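Local coordinates for predicted protein (Acinetobacter sp. RUH2624, PDB 4MEA) that hydrolyses epoxides as a Cif-type virulence factor, a secreted enzyme of the alpha/beta hydrolase fold, at residues S140-A145 with R251-L256; S159-R164 with A286-D291; P266-T271 with K317-F322. All coordinates share one frame; numbering follows the deposited sequence.

All three contacts are largely buried, but their chemistry follows their place in the fold. Contact 1 joins two helices through a proline, a leucine and a buried amide with a bridging water. Contact 2 ties the loop after strand 151-157 to helix 279-288 and is the most polar, with stacked arginines and a salt bridge at a margin where Arg-164 is exposed. Contacts 1 and 2 touch: Glu-254 of contact 1 is salt-bridged to Arg-287 of contact 2, and Tyr-141 meets Phe-288 edge to face. Contact 3, held by van der Waals, CH-pi and Met-aromatic packing without a polar bond between its segments, sets the C-terminal helix against strand 267-272, on the opposite face of the sheet from helix 279-288.

Contact 1: S140-A145 with R251-L256; sequences SYPLVA and RQNEAL
Asn-253 sets its amide oxygen against CD and CG of the Pro-142 ring and beside Tyr-141, in the tightly packed part of the contact between helices 136-146 and 246-258. Their short segments run nearly parallel, at 24° with axes 9.9 Å apart. The carbonyl atom OD1 of Asn-253 lies 3.4 Å from Pro-142 CD and 3.6 Å from Tyr-141 CB, near the plane of the tyrosine ring and at its edge. The amide and ring planes stand 82° apart. A chi1 of -171° swings the Tyr-141 ring to the side of the helix where Asn-253 lies. OD1 is buried against these carbons without a hydrogen-bonding partner in the model. The other end of the amide is well held: ND2 donates to Pro-162 O and, over 3.2 Å, to a water that also takes the N-H of Tyr-141 at 3.0 Å, so a single water joins the two helices. Leu-256 completes the close packing one turn further on, where it sets CD1 against Pro-142, 3.7 Å from its CA.

The looser side begins at the same methyl, which lies 4.1 Å from Tyr-141 CD2 and 4.5 Å from Ala-145 CB. Gln-252, partly exposed, turns instead to the start of helix 108-123 and Ser-107 just before it, bonding Glu-109 N and Ser-107 OG. That helix also covers Pro-142 and, at the kink beside it, supplies Ser-112 OG to Leu-143 N. Beneath, Tyr-141, Leu-143 and Val-144 rest on strands 128-133 and 151-157 of the central sheet.

Contact 2: S159-R164 with A286-D291; sequences SPIPDR and ARFVAD
Arg-287 meets two neighbours of the 159-164 loop at once, Asp-163 at its edge and Arg-164 over one face. Its NH1 donates to Asp-163 OD2 at 3.0 Å, a bent salt-bridge hydrogen bond (143°) that lies near the guanidinium plane but reaches the carboxylate oxygen from above the carboxylate plane. Arg-164 extends its chain and lays its guanidinium flat on that of Arg-287, with centres 3.6 Å apart and planes only 4° from parallel. The like charges are probably offset by Asp-163 and by Glu-254, which bridges to the same NH1. Glu-254 OE2 also accepts the backbone N-H of Arg-164. A bend in the Arg-287 chain (chi3 61°) turns the group into this stack.

Next in sequence is Phe-288, and Ile-161 comes in over one face of its ring. CG2 of Ile-161 touches Phe-288 CZ at 3.5 Å, and CD1, offset toward the rim, makes a CH-pi contact 4.2 Å from the ring centroid. Tyr-141 meets the same phenylalanine in a T-shaped stack.

The arrangement fastens helix 279-288 to the loop that leaves strand 151-157, the point at which many alpha/beta hydrolases insert their cap domain.

Contact 3: P266-T271 with K317-F322; sequences PSMALT and KSLSNF
In the outer layer of the alpha/beta hydrolase fold, the C-terminal helix 307-323 lies against strand 267-272 of the central sheet, with Met-268 and Phe-322 burying the most surface. The two short segments run almost antiparallel, at 169°, with axes 10.2 Å apart. The side chains of Met-268 and Phe-322 likewise run antiparallel alongside each other: CB of Met-268 sits 3.8 Å from the centroid of the Phe-322 ring, almost on its normal, as a CH-pi contact. Beyond it the sulfur makes an oblique Met-aromatic contact, 4.7 Å from the same centroid and 34° off the normal. An extended first torsion (chi1 176°) carries the methionine chain across to the helix, and a bend at its end brings CE to 3.7 Å from Phe-322 CB and 3.9 Å from Leu-319 CD2.

The far end of the ring meets the backbone where the strand begins. Phe-322 CZ lies 3.4 Å from Ser-267 C, and Pro-266 C sits at the ring edge, in its plane.

Strand 267-272, helix 279-288 and strand 295-300 form a beta-alpha-beta crossover, and helix 307-323 follows on the opposite face of the sheet. Accordingly Met-268 and Leu-270 turn to the last helix, whereas Ser-267 and Ala-269 touch helix 279-288.

Toward the other end of the strand, both methyls of Leu-270 touch Ser-318 CB, CD1 at 3.7 Å. CD2 also meets Leu-319 CD2 at 4.1 Å, the two leucines crossing at about a right angle. The Ser-318 hydroxyl beside Leu-270 CD1 is hydrogen-bonded back to Gly-314 O within its own helix.

Contact 1: S140-A145 with R251-L256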
loop_
_atom_site.group_PDB
_atom_site.type_symbol
_atom_site.label_atom_id
_atom_site.label_comp_id
_atom_site.label_asym_id
_atom_site.label_seq_id
_atom_site.Cartn_x
_atom_site.Cartn_y
_atom_site.Cartn_z
ATOM N N SER A 140 1.030 21.482 8.063
ATOM C CA SER A 140 0.751 22.626 8.932
ATOM C C SER A 140 1.315 22.610 10.345
ATOM O O SER A 140 1.271 23.640 11.013
ATOM C CB SER A 140 -0.768 22.847 9.040
ATOM O OG SER A 140 -1.358 23.041 7.765
ATOM N N TYR A 141 1.823 21.486 10.840
ATOM C CA TYR A 141 2.158 21.508 12.267
ATOM C C TYR A 141 3.210 22.555 12.670
ATOM O O TYR A 141 3.018 23.263 13.663
ATOM C CB TYR A 141 2.470 20.133 12.889
ATOM C CG TYR A 141 2.573 20.295 14.393
ATOM C CD1 TYR A 141 1.436 20.492 15.169
ATOM C CD2 TYR A 141 3.815 20.338 15.025
ATOM C CE1 TYR A 141 1.531 20.685 16.559
ATOM C CE2 TYR A 141 3.925 20.535 16.394
ATOM C CZ TYR A 141 2.785 20.709 17.156
ATOM O OH TYR A 141 2.907 20.912 18.518
ATOM N N PRO A 142 4.324 22.653 11.918
ATOM C CA PRO A 142 5.309 23.690 12.250
ATOM C C PRO A 142 4.718 25.092 12.148
ATOM O O PRO A 142 5.063 25.937 12.967
ATOM C CB PRO A 142 6.407 23.484 11.203
ATOM C CG PRO A 142 6.305 22.010 10.878
ATOM C CD PRO A 142 4.832 21.729 10.888
ATOM N N LEU A 143 3.841 25.330 11.177
ATOM C CA LEU A 143 3.158 26.622 11.080
ATOM C C LEU A 143 2.430 26.950 12.383
ATOM O O LEU A 143 2.610 28.031 12.963
ATOM C CB LEU A 143 2.172 26.632 9.901
ATOM C CG LEU A 143 1.438 27.948 9.602
ATOM C CD1 LEU A 143 1.076 28.047 8.129
ATOM C CD2 LEU A 143 0.196 28.111 10.467
ATOM N N VAL A 144 1.610 26.015 12.851
ATOM C CA VAL A 144 0.840 26.219 14.073
ATOM C C VAL A 144 1.717 26.318 15.325
ATOM O O VAL A 144 1.557 27.237 16.131
ATOM C CB VAL A 144 -0.216 25.106 14.259
ATOM C CG1 VAL A 144 -0.878 25.218 15.633
ATOM C CG2 VAL A 144 -1.255 25.183 13.138
ATOM N N ALA A 145 2.632 25.367 15.485
ATOM C CA ALA A 145 3.515 25.332 16.650
ATOM C C ALA A 145 4.422 26.567 16.750
ATOM O O ALA A 145 4.675 27.062 17.842
ATOM C CB ALA A 145 4.354 24.062 16.645
ATOM N N ARG A 251 10.446 13.810 11.237
ATOM C CA ARG A 251 11.621 14.280 11.955
ATOM C C ARG A 251 11.399 15.712 12.419
ATOM O O ARG A 251 11.740 16.081 13.544
ATOM C CB ARG A 251 12.861 14.202 11.058
ATOM C CG ARG A 251 14.036 15.044 11.552
ATOM C CD ARG A 251 15.361 14.340 11.321
ATOM N NE ARG A 251 16.513 15.210 11.536
ATOM C CZ ARG A 251 16.924 15.643 12.727
ATOM N NH1 ARG A 251 16.264 15.308 13.831
ATOM N NH2 ARG A 251 17.995 16.423 12.810
ATOM N N GLN A 252 10.809 16.521 11.548
ATOM C CA GLN A 252 10.594 17.919 11.869
ATOM C C GLN A 252 9.627 18.090 13.027
ATOM O O GLN A 252 9.875 18.891 13.928
ATOM C CB GLN A 252 10.106 18.678 10.637
ATOM C CG GLN A 252 11.168 18.775 9.552
ATOM C CD GLN A 252 10.590 19.184 8.218
ATOM O OE1 GLN A 252 9.372 19.337 8.077
ATOM N NE2 GLN A 252 11.462 19.384 7.229
ATOM N N ASN A 253 8.522 17.348 13.006
ATOM C CA ASN A 253 7.538 17.474 14.068
ATOM C C ASN A 253 8.038 16.894 15.383
ATOM O O ASN A 253 7.763 17.432 16.455
ATOM C CB ASN A 253 6.191 16.843 13.666
ATOM C CG ASN A 253 5.471 17.654 12.590
ATOM O OD1 ASN A 253 5.760 18.841 12.397
ATOM N ND2 ASN A 253 4.544 17.016 11.879
ATOM N N GLU A 254 8.756 15.782 15.304
ATOM C CA GLU A 254 9.317 15.177 16.505
ATOM C C GLU A 254 10.301 16.143 17.171
ATOM O O GLU A 254 10.375 16.230 18.400
ATOM C CB GLU A 254 10.012 13.853 16.161
ATOM C CG GLU A 254 9.042 12.722 15.811
ATOM C CD GLU A 254 8.262 12.213 17.020
ATOM O OE1 GLU A 254 8.762 12.337 18.157
ATOM O OE2 GLU A 254 7.147 11.681 16.836
ATOM N N ALA A 255 11.053 16.869 16.352
ATOM C CA ALA A 255 12.006 17.846 16.874
ATOM C C ALA A 255 11.276 18.978 17.600
ATOM O O ALA A 255 11.697 19.416 18.666
ATOM C CB ALA A 255 12.889 18.397 15.747
ATOM N N LEU A 256 10.175 19.448 17.021
ATOM C CA LEU A 256 9.360 20.469 17.667
ATOM C C LEU A 256 8.789 19.955 18.983
ATOM O O LEU A 256 8.842 20.643 19.996
ATOM C CB LEU A 256 8.230 20.940 16.741
ATOM C CG LEU A 256 8.668 21.742 15.503
ATOM C CD1 LEU A 256 7.546 21.824 14.481
ATOM C CD2 LEU A 256 9.138 23.134 15.903
HETATM O O HOH W 1 2.611 18.713 9.977
#

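Contact 2: S159-R164 with A286-D291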
loop_
_atom_site.group_PDB
_atom_site.type_symbol
_atom_site.label_atom_id
_atom_site.label_comp_id
_atom_site.label_asym_id
_atom_site.label_seq_id
_atom_site.Cartn_x
_atom_site.Cartn_y
_atom_site.Cartn_z
ATOM N N SER A 159 -7.135 12.994 9.910
ATOM C CA SER A 159 -5.826 12.386 9.639
ATOM C C SER A 159 -4.797 12.624 10.741
ATOM O O SER A 159 -4.840 13.638 11.442
ATOM C CB SER A 159 -5.249 12.880 8.306
ATOM O OG SER A 159 -6.064 12.486 7.224
ATOM N N PRO A 160 -3.858 11.686 10.894
ATOM C CA PRO A 160 -2.800 11.889 11.882
ATOM C C PRO A 160 -1.885 13.031 11.452
ATOM O O PRO A 160 -1.730 13.288 10.257
ATOM C CB PRO A 160 -2.036 10.560 11.855
ATOM C CG PRO A 160 -2.317 9.985 10.504
ATOM C CD PRO A 160 -3.728 10.391 10.194
ATOM N N ILE A 161 -1.321 13.724 12.434
ATOM C CA ILE A 161 -0.218 14.641 12.208
ATOM C C ILE A 161 1.021 13.754 12.139
ATOM O O ILE A 161 1.184 12.857 12.964
ATOM C CB ILE A 161 -0.085 15.636 13.389
ATOM C CG1 ILE A 161 -1.349 16.496 13.507
ATOM C CG2 ILE A 161 1.160 16.509 13.237
ATOM C CD1 ILE A 161 -1.554 17.138 14.882
ATOM N N PRO A 162 1.883 13.971 11.139
ATOM C CA PRO A 162 3.103 13.163 11.052
ATOM C C PRO A 162 3.885 13.106 12.367
ATOM O O PRO A 162 4.217 14.132 12.951
ATOM C CB PRO A 162 3.918 13.894 9.982
ATOM C CG PRO A 162 2.862 14.435 9.060
ATOM C CD PRO A 162 1.737 14.876 9.984
ATOM N N ASP A 163 4.153 11.893 12.830
ATOM C CA ASP A 163 5.034 11.684 13.970
ATOM C C ASP A 163 5.579 10.265 13.863
ATOM O O ASP A 163 5.398 9.616 12.829
ATOM C CB ASP A 163 4.344 11.984 15.325
ATOM C CG ASP A 163 3.441 10.847 15.819
ATOM O OD1 ASP A 163 3.038 9.987 15.020
ATOM O OD2 ASP A 163 3.120 10.829 17.028
ATOM N N ARG A 164 6.259 9.797 14.907
ATOM C CA ARG A 164 6.963 8.517 14.860
ATOM C C ARG A 164 5.998 7.372 14.563
ATOM O O ARG A 164 6.393 6.337 14.015
ATOM C CB ARG A 164 7.678 8.258 16.192
ATOM C CG ARG A 164 6.706 8.078 17.339
ATOM C CD ARG A 164 7.349 8.187 18.711
ATOM N NE ARG A 164 6.345 7.974 19.755
ATOM C CZ ARG A 164 6.549 8.185 21.049
ATOM N NH1 ARG A 164 7.729 8.621 21.469
ATOM N NH2 ARG A 164 5.566 7.966 21.921
ATOM N N ALA A 286 -1.878 12.435 23.670
ATOM C CA ALA A 286 -0.657 11.824 24.211
ATOM C C ALA A 286 0.606 12.646 23.981
ATOM O O ALA A 286 1.529 12.601 24.788
ATOM C CB ALA A 286 -0.463 10.413 23.651
ATOM N N ARG A 287 0.661 13.387 22.878
ATOM C CA ARG A 287 1.940 13.932 22.430
ATOM C C ARG A 287 1.995 15.408 22.040
ATOM O O ARG A 287 3.078 15.994 22.045
ATOM C CB ARG A 287 2.475 13.093 21.272
ATOM C CG ARG A 287 2.506 11.614 21.592
ATOM C CD ARG A 287 3.538 10.915 20.764
ATOM N NE ARG A 287 4.877 11.441 21.015
ATOM C CZ ARG A 287 5.794 11.585 20.068
ATOM N NH1 ARG A 287 5.494 11.264 18.815
ATOM N NH2 ARG A 287 6.996 12.064 20.362
ATOM N N PHE A 288 0.855 16.005 21.695
ATOM C CA PHE A 288 0.871 17.340 21.082
ATOM C C PHE A 288 0.356 18.472 21.969
ATOM O O PHE A 288 0.557 19.646 21.654
ATOM C CB PHE A 288 0.094 17.340 19.753
ATOM C CG PHE A 288 0.852 16.731 18.603
ATOM C CD1 PHE A 288 1.497 17.536 17.678
ATOM C CD2 PHE A 288 0.923 15.356 18.451
ATOM C CE1 PHE A 288 2.195 16.982 16.623
ATOM C CE2 PHE A 288 1.622 14.798 17.397
ATOM C CZ PHE A 288 2.260 15.612 16.483
ATOM N N VAL A 289 -0.326 18.132 23.057
ATOM C CA VAL A 289 -0.954 19.155 23.883
ATOM C C VAL A 289 -0.247 19.317 25.228
ATOM O O VAL A 289 -0.032 18.345 25.949
ATOM C CB VAL A 289 -2.462 18.878 24.083
ATOM C CG1 VAL A 289 -3.147 18.670 22.730
ATOM C CG2 VAL A 289 -2.677 17.675 24.972
ATOM N N ALA A 290 0.129 20.549 25.551
ATOM C CA ALA A 290 0.837 20.830 26.799
ATOM C C ALA A 290 -0.091 20.727 28.005
ATOM O O ALA A 290 0.322 20.301 29.086
ATOM C CB ALA A 290 1.490 22.205 26.748
ATOM N N ASP A 291 -1.348 21.115 27.811
ATOM C CA ASP A 291 -2.333 21.094 28.884
ATOM C C ASP A 291 -3.677 20.563 28.388
ATOM O O ASP A 291 -4.360 21.219 27.601
ATOM C CB ASP A 291 -2.487 22.492 29.488
ATOM C CG ASP A 291 -3.584 22.563 30.528
ATOM O OD1 ASP A 291 -4.056 21.498 30.980
ATOM O OD2 ASP A 291 -3.971 23.689 30.899
#

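Contact 3: P266-T271 with K317-F322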
loop_
_atom_site.group_PDB
_atom_site.type_symbol
_atom_site.label_atom_id
_atom_site.label_comp_id
_atom_site.label_asym_id
_atom_site.label_seq_id
_atom_site.Cartn_x
_atom_site.Cartn_y
_atom_site.Cartn_z
ATOM N N PRO A 266 -5.487 26.508 22.764
ATOM C CA PRO A 266 -6.550 25.508 22.688
ATOM C C PRO A 266 -6.501 24.796 21.336
ATOM O O PRO A 266 -6.292 25.438 20.303
ATOM C CB PRO A 266 -7.827 26.345 22.805
ATOM C CG PRO A 266 -7.388 27.605 23.518
ATOM C CD PRO A 266 -6.014 27.867 23.002
ATOM N N SER A 267 -6.679 23.483 21.347
ATOM C CA SER A 267 -6.657 22.712 20.115
ATOM C C SER A 267 -7.777 21.681 20.119
ATOM O O SER A 267 -8.298 21.314 21.174
ATOM C CB SER A 267 -5.307 22.027 19.936
ATOM O OG SER A 267 -5.067 21.093 20.972
ATOM N N MET A 268 -8.158 21.233 18.931
ATOM C CA MET A 268 -9.174 20.202 18.795
ATOM C C MET A 268 -8.743 19.147 17.788
ATOM O O MET A 268 -8.184 19.480 16.736
ATOM C CB MET A 268 -10.516 20.809 18.359
ATOM C CG MET A 268 -11.604 19.760 18.094
ATOM S SD MET A 268 -13.279 20.430 18.066
ATOM C CE MET A 268 -13.223 21.491 16.623
ATOM N N ALA A 269 -8.989 17.882 18.132
ATOM C CA ALA A 269 -8.995 16.789 17.170
ATOM C C ALA A 269 -10.449 16.515 16.825
ATOM O O ALA A 269 -11.260 16.218 17.700
ATOM C CB ALA A 269 -8.338 15.544 17.746
ATOM N N LEU A 270 -10.783 16.653 15.548
ATOM C CA LEU A 270 -12.150 16.452 15.086
ATOM C C LEU A 270 -12.108 15.402 13.983
ATOM O O LEU A 270 -11.496 15.610 12.938
ATOM C CB LEU A 270 -12.734 17.783 14.588
ATOM C CG LEU A 270 -14.056 17.812 13.832
ATOM C CD1 LEU A 270 -15.208 17.268 14.683
ATOM C CD2 LEU A 270 -14.354 19.248 13.373
ATOM N N THR A 271 -12.731 14.259 14.234
ATOM C CA THR A 271 -12.563 13.118 13.350
ATOM C C THR A 271 -13.895 12.449 13.040
ATOM O O THR A 271 -14.926 12.773 13.637
ATOM C CB THR A 271 -11.648 12.065 13.987
ATOM O OG1 THR A 271 -12.378 11.362 14.997
ATOM C CG2 THR A 271 -10.416 12.713 14.605
ATOM N N LYS A 317 -21.091 22.594 13.839
ATOM C CA LYS A 317 -21.418 22.628 15.257
ATOM C C LYS A 317 -20.165 22.439 16.112
ATOM O O LYS A 317 -19.960 23.167 17.083
ATOM C CB LYS A 317 -22.480 21.586 15.615
ATOM C CG LYS A 317 -22.868 21.621 17.085
ATOM C CD LYS A 317 -24.152 20.857 17.368
ATOM C CE LYS A 317 -24.532 20.972 18.841
ATOM N NZ LYS A 317 -25.895 20.437 19.124
ATOM N N SER A 318 -19.326 21.473 15.743
ATOM C CA SER A 318 -18.086 21.213 16.481
ATOM C C SER A 318 -17.112 22.387 16.420
ATOM O O SER A 318 -16.519 22.770 17.432
ATOM C CB SER A 318 -17.396 19.938 15.973
ATOM O OG SER A 318 -18.252 18.809 16.056
ATOM N N LEU A 319 -16.933 22.958 15.237
ATOM C CA LEU A 319 -16.041 24.110 15.107
ATOM C C LEU A 319 -16.603 25.344 15.831
ATOM O O LEU A 319 -15.868 26.064 16.509
ATOM C CB LEU A 319 -15.779 24.444 13.637
ATOM C CG LEU A 319 -15.018 23.456 12.751
ATOM C CD1 LEU A 319 -15.095 23.929 11.301
ATOM C CD2 LEU A 319 -13.561 23.281 13.183
ATOM N N SER A 320 -17.904 25.586 15.685
ATOM C CA SER A 320 -18.522 26.755 16.310
ATOM C C SER A 320 -18.397 26.724 17.829
ATOM O O SER A 320 -18.062 27.734 18.454
ATOM C CB SER A 320 -19.987 26.878 15.898
ATOM O OG SER A 320 -20.075 27.248 14.537
ATOM N N ASN A 321 -18.658 25.559 18.413
ATOM C CA ASN A 321 -18.588 25.388 19.861
ATOM C C ASN A 321 -17.163 25.505 20.391
ATOM O O ASN A 321 -16.939 26.018 21.491
ATOM C CB ASN A 321 -19.181 24.038 20.276
ATOM C CG ASN A 321 -20.689 23.998 20.143
ATOM O OD1 ASN A 321 -21.341 25.041 20.051
ATOM N ND2 ASN A 321 -21.253 22.792 20.140
ATOM N N PHE A 322 -16.206 25.016 19.609
ATOM C CA PHE A 322 -14.800 25.107 19.975
ATOM C C PHE A 322 -14.211 26.496 19.727
ATOM O O PHE A 322 -13.528 27.046 20.596
ATOM C CB PHE A 322 -13.983 24.084 19.199
ATOM C CG PHE A 322 -12.504 24.212 19.408
ATOM C CD1 PHE A 322 -11.931 23.859 20.620
ATOM C CD2 PHE A 322 -11.686 24.667 18.391
ATOM C CE1 PHE A 322 -10.564 23.972 20.816
ATOM C CE2 PHE A 322 -10.320 24.773 18.577
ATOM C CZ PHE A 322 -9.759 24.426 19.791
#